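Local coordinates for protein HTH-type dhaKLM operon transcriptional activator DhaS (Lactococcus lactis, PDB 2IU5) that activates transcription of the dhaKLM operon together with DhaQ in response to dihydroxyacetone, binding as a homodimer to an inverted repeat in the operon promoter, at residues Leu87-Leu90 / Arg91-Asp94; Asn96-Phe99 / Tyr100-Ile103. The protein carries 1 engineered substitution. All blocks are in the same frame, centred on the assembly; numbering follows the deposited sequence.

Interaction 1: Leu87-Leu90 / Arg91-Asp94; sequences LLLL and RYLD
L87 meets R91 one turn further along helix 82-95, its isobutyl group lying under one face of the guanidinium. L87 CD2 stands 3.9 Å from that plane, displaced toward its rim, while L87 CD1 comes to 3.9 Å from R91 NE. The leucine gets there because its CG is anti to the backbone N (chi1 176°), and the arginine because its chain runs extended from CG to NE. R91 NH2 forms a salt bridge with E168, a residue that L87 also touches, and an alanine in place of L87 would probably leave the guanidinium without its apolar floor and freer to swing away from that carboxylate. The backbone joins the same two residues through R91 N and L87 O, 2.9 Å apart and almost linear (170° at the hydrogen). L88 O accepts Y92 N in the next bond of the series, and the L88 side chain packs on L72 of helix 57-73. Such i to i+4 pairing is that of a regular alpha-helix, here helix 82-95, within the all-helical C-terminal region of a TetR-family regulator. L89, buried, faces helices 57-73 and 110-132, where F69, L72 and W118 receive it. Within its own helix its CD1 lies 4.5 Å from Y92 CD2, and its CG 4.4 Å from L93 CD1. L89 O takes the amide of L93, whose CG sits 3.3 Å from that same oxygen. L90, also buried, turns its side chain to W118, L167 and Y171, and its carbonyl O accepts D94 N at 2.9 Å. The D94 carboxylate receives the backbone N-H groups of L167 and E168, one on each oxygen, which probably helps to hold 166-168 beside the helix.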
loop_
_atom_site.group_PDB
_atom_site.type_symbol
_atom_site.label_atom_id
_atom_site.label_comp_id
_atom_site.label_asym_id
_atom_site.label_seq_id
_atom_site.Cartn_x
_atom_site.Cartn_y
_atom_site.Cartn_z
ATOM N N LEU A 87 13.089 2.860 -13.874
ATOM C CA LEU A 87 12.720 3.810 -14.930
ATOM C C LEU A 87 11.938 3.101 -16.029
ATOM O O LEU A 87 10.874 3.564 -16.449
ATOM C CB LEU A 87 13.943 4.511 -15.511
ATOM C CG LEU A 87 13.634 5.444 -16.682
ATOM C CD1 LEU A 87 12.678 6.549 -16.228
ATOM C CD2 LEU A 87 14.968 6.006 -17.205
ATOM N N LEU A 88 12.450 1.976 -16.505
ATOM C CA LEU A 88 11.742 1.272 -17.586
ATOM C C LEU A 88 10.379 0.743 -17.163
ATOM O O LEU A 88 9.425 0.746 -17.952
ATOM C CB LEU A 88 12.624 0.191 -18.205
ATOM C CG LEU A 88 13.877 0.820 -18.848
ATOM C CD1 LEU A 88 14.672 -0.221 -19.603
ATOM C CD2 LEU A 88 13.542 2.012 -19.771
ATOM N N LEU A 89 10.263 0.292 -15.927
ATOM C CA LEU A 89 8.956 -0.096 -15.411
ATOM C C LEU A 89 7.964 1.076 -15.372
ATOM O O LEU A 89 6.800 0.952 -15.810
ATOM C CB LEU A 89 9.164 -0.716 -14.031
ATOM C CG LEU A 89 7.931 -1.275 -13.361
ATOM C CD1 LEU A 89 7.264 -2.322 -14.237
ATOM C CD2 LEU A 89 8.281 -1.850 -11.993
ATOM N N LEU A 90 8.378 2.232 -14.853
ATOM C CA LEU A 90 7.487 3.392 -14.858
ATOM C C LEU A 90 7.081 3.787 -16.279
ATOM O O LEU A 90 5.914 4.087 -16.531
ATOM C CB LEU A 90 8.124 4.589 -14.138
ATOM C CG LEU A 90 8.380 4.311 -12.658
ATOM C CD1 LEU A 90 9.127 5.506 -12.027
ATOM C CD2 LEU A 90 7.087 4.010 -11.887
ATOM N N ARG A 91 8.033 3.798 -17.203
ATOM C CA ARG A 91 7.727 4.085 -18.594
ATOM C C ARG A 91 6.748 3.083 -19.194
ATOM O O ARG A 91 5.854 3.469 -19.942
ATOM C CB ARG A 91 9.003 4.092 -19.420
ATOM C CG ARG A 91 9.764 5.375 -19.259
ATOM C CD ARG A 91 10.877 5.549 -20.288
ATOM N NE ARG A 91 11.573 6.769 -19.950
ATOM C CZ ARG A 91 12.800 7.048 -20.368
ATOM N NH1 ARG A 91 13.444 6.175 -21.141
ATOM N NH2 ARG A 91 13.368 8.185 -20.017
ATOM N N TYR A 92 6.910 1.809 -18.878
ATOM C CA TYR A 92 6.023 0.766 -19.376
ATOM C C TYR A 92 4.620 1.010 -18.865
ATOM O O TYR A 92 3.634 0.903 -19.616
ATOM C CB TYR A 92 6.546 -0.583 -18.890
ATOM C CG TYR A 92 5.553 -1.731 -19.032
ATOM C CD1 TYR A 92 5.389 -2.392 -20.247
ATOM C CD2 TYR A 92 4.794 -2.147 -17.941
ATOM C CE1 TYR A 92 4.482 -3.446 -20.366
ATOM C CE2 TYR A 92 3.892 -3.189 -18.041
ATOM C CZ TYR A 92 3.743 -3.828 -19.256
ATOM O OH TYR A 92 2.837 -4.855 -19.310
ATOM N N LEU A 93 4.499 1.344 -17.584
ATOM C CA LEU A 93 3.170 1.570 -17.002
ATOM C C LEU A 93 2.534 2.817 -17.598
ATOM O O LEU A 93 1.315 2.846 -17.819
ATOM C CB LEU A 93 3.222 1.667 -15.471
ATOM C CG LEU A 93 3.675 0.338 -14.865
ATOM C CD1 LEU A 93 3.938 0.576 -13.382
ATOM C CD2 LEU A 93 2.619 -0.740 -15.027
ATOM N N ASP A 94 3.323 3.854 -17.871
ATOM C CA ASP A 94 2.777 5.044 -18.538
ATOM C C ASP A 94 2.278 4.743 -19.970
ATOM O O ASP A 94 1.191 5.173 -20.361
ATOM C CB ASP A 94 3.846 6.137 -18.623
ATOM C CG ASP A 94 3.964 6.957 -17.360
ATOM O OD1 ASP A 94 3.049 6.875 -16.502
ATOM O OD2 ASP A 94 4.981 7.685 -17.228
#

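Interaction 2: Asn96-Phe99 / Tyr100-Ile103; sequences NQIF and YQKI
The first turns of helix 97-106, with N96 at the N-cap position, hold an edge-to-face aromatic pair between successive residues. F99 drives its edge into the face of Y100: F99 CD2 stands 3.4 Å above the centre of the phenol, and the two planes meet at 82°. The pair arises because F99 CG is anti to its backbone N (chi1 178°) whereas Y100 CG lies beside its own (chi1 -75°), which swings both rings to one side of the helix. I103 CG1 then covers a face of the F99 ring, off-centre toward the rim, 4.0 Å from F99 CE2. At the other end, N96 CB rests 4.0 Å from Y100 CD2, and N96 ND2 reaches back to Y92 O. Away from the rings, the amides of Q97 and Q101 lie almost parallel, with Q97 OE1 3.6 Å from Q101 NE2; the latter is hydrogen-bonded to I161 O. I98 and K102 run side by side, I98 CG2 3.6 Å from K102 CE, and K102 NZ reaches M26 O and N29 O. Four i to i+4 bonds, from Y100 N to N96 O through I103 N to F99 O, tie the backbone. F99 touches F22 and M26 of helix 13-28 and L61 and F65 of helix 57-73, consistent with an apolar junction between the DNA-binding and C-terminal regions of a TetR-type regulator.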
loop_
_atom_site.group_PDB
_atom_site.type_symbol
_atom_site.label_atom_id
_atom_site.label_comp_id
_atom_site.label_asym_id
_atom_site.label_seq_id
_atom_site.Cartn_x
_atom_site.Cartn_y
_atom_site.Cartn_z
ATOM N N ASN A 96 1.382 1.931 -21.126
ATOM C CA ASN A 96 0.254 1.018 -21.064
ATOM C C ASN A 96 -0.735 1.412 -19.980
ATOM O O ASN A 96 -1.382 0.537 -19.385
ATOM C CB ASN A 96 0.738 -0.409 -20.839
ATOM C CG ASN A 96 1.495 -0.942 -22.016
ATOM O OD1 ASN A 96 0.911 -1.333 -23.029
ATOM N ND2 ASN A 96 2.810 -0.960 -21.905
ATOM N N GLN A 97 -0.849 2.713 -19.724
ATOM C CA GLN A 97 -1.680 3.177 -18.625
ATOM C C GLN A 97 -3.153 2.800 -18.842
ATOM O O GLN A 97 -3.854 2.417 -17.897
ATOM C CB GLN A 97 -1.549 4.682 -18.491
ATOM C CG GLN A 97 -2.449 5.317 -17.492
ATOM C CD GLN A 97 -2.702 6.718 -17.946
ATOM O OE1 GLN A 97 -3.609 6.971 -18.744
ATOM N NE2 GLN A 97 -1.894 7.646 -17.449
ATOM N N ILE A 98 -3.639 2.898 -20.074
ATOM C CA ILE A 98 -5.047 2.625 -20.297
ATOM C C ILE A 98 -5.312 1.134 -20.096
ATOM O O ILE A 98 -6.306 0.744 -19.482
ATOM C CB ILE A 98 -5.509 3.068 -21.676
ATOM C CG1 ILE A 98 -5.505 4.587 -21.721
ATOM C CG2 ILE A 98 -6.872 2.454 -22.020
ATOM C CD1 ILE A 98 -5.917 5.173 -23.022
ATOM N N PHE A 99 -4.425 0.291 -20.609
ATOM C CA PHE A 99 -4.485 -1.156 -20.410
ATOM C C PHE A 99 -4.601 -1.446 -18.923
ATOM O O PHE A 99 -5.494 -2.202 -18.510
ATOM C CB PHE A 99 -3.198 -1.760 -20.990
ATOM C CG PHE A 99 -3.030 -3.255 -20.841
ATOM C CD1 PHE A 99 -3.579 -4.149 -21.746
ATOM C CD2 PHE A 99 -2.300 -3.767 -19.785
ATOM C CE1 PHE A 99 -3.399 -5.519 -21.589
ATOM C CE2 PHE A 99 -2.125 -5.131 -19.629
ATOM C CZ PHE A 99 -2.677 -6.009 -20.531
ATOM N N TYR A 100 -3.702 -0.856 -18.122
ATOM C CA TYR A 100 -3.695 -1.174 -16.688
ATOM C C TYR A 100 -4.874 -0.575 -15.941
ATOM O O TYR A 100 -5.391 -1.201 -15.005
ATOM C CB TYR A 100 -2.329 -0.948 -15.996
ATOM C CG TYR A 100 -1.420 -2.071 -16.405
ATOM C CD1 TYR A 100 -1.592 -3.347 -15.850
ATOM C CD2 TYR A 100 -0.416 -1.890 -17.337
ATOM C CE1 TYR A 100 -0.791 -4.411 -16.205
ATOM C CE2 TYR A 100 0.410 -2.968 -17.705
ATOM C CZ TYR A 100 0.207 -4.218 -17.125
ATOM O OH TYR A 100 0.993 -5.286 -17.469
ATOM N N GLN A 101 -5.322 0.618 -16.317
ATOM C CA GLN A 101 -6.574 1.142 -15.772
ATOM C C GLN A 101 -7.696 0.120 -15.974
ATOM O O GLN A 101 -8.488 -0.149 -15.052
ATOM C CB GLN A 101 -7.015 2.406 -16.506
ATOM C CG GLN A 101 -6.195 3.621 -16.248
ATOM C CD GLN A 101 -6.752 4.825 -16.975
ATOM O OE1 GLN A 101 -7.587 4.691 -17.882
ATOM N NE2 GLN A 101 -6.297 6.011 -16.583
ATOM N N LYS A 102 -7.761 -0.445 -17.179
ATOM C CA LYS A 102 -8.771 -1.453 -17.458
ATOM C C LYS A 102 -8.635 -2.700 -16.622
ATOM O O LYS A 102 -9.631 -3.244 -16.161
ATOM C CB LYS A 102 -8.843 -1.777 -18.943
ATOM C CG LYS A 102 -9.372 -0.615 -19.742
ATOM C CD LYS A 102 -9.263 -0.872 -21.237
ATOM C CE LYS A 102 -9.790 0.333 -21.984
ATOM N NZ LYS A 102 -9.490 0.322 -23.449
ATOM N N ILE A 103 -7.408 -3.149 -16.424
ATOM C CA ILE A 103 -7.169 -4.356 -15.639
ATOM C C ILE A 103 -7.551 -4.147 -14.176
ATOM O O ILE A 103 -8.102 -5.057 -13.542
ATOM C CB ILE A 103 -5.719 -4.781 -15.712
ATOM C CG1 ILE A 103 -5.327 -5.137 -17.153
ATOM C CG2 ILE A 103 -5.467 -5.951 -14.758
ATOM C CD1 ILE A 103 -6.222 -6.150 -17.805
#

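Interactions 1 and 2 occupy successive helices, 82-95 and 97-106, and both mix buried with more accessible residues. They touch directly: Y92 OH and Y100 OH lie 2.6 Å apart in a probable hydrogen bond, and L93 CD2 packs 4.0 Å from Y100 CD2. Interaction 1, nearer the centre of the chain, buries leucines against helix 110-132 and carries an arginine-leucine contact on its exposed side. Interaction 2 buries aromatic rings instead, and borders helix 13-28 of the DNA-binding domain. Helix 57-73 receives side chains from both. Their polar ends differ accordingly: 91-94 holds the region round E168, whereas 100-103 reaches I161 and the end of helix 13-28.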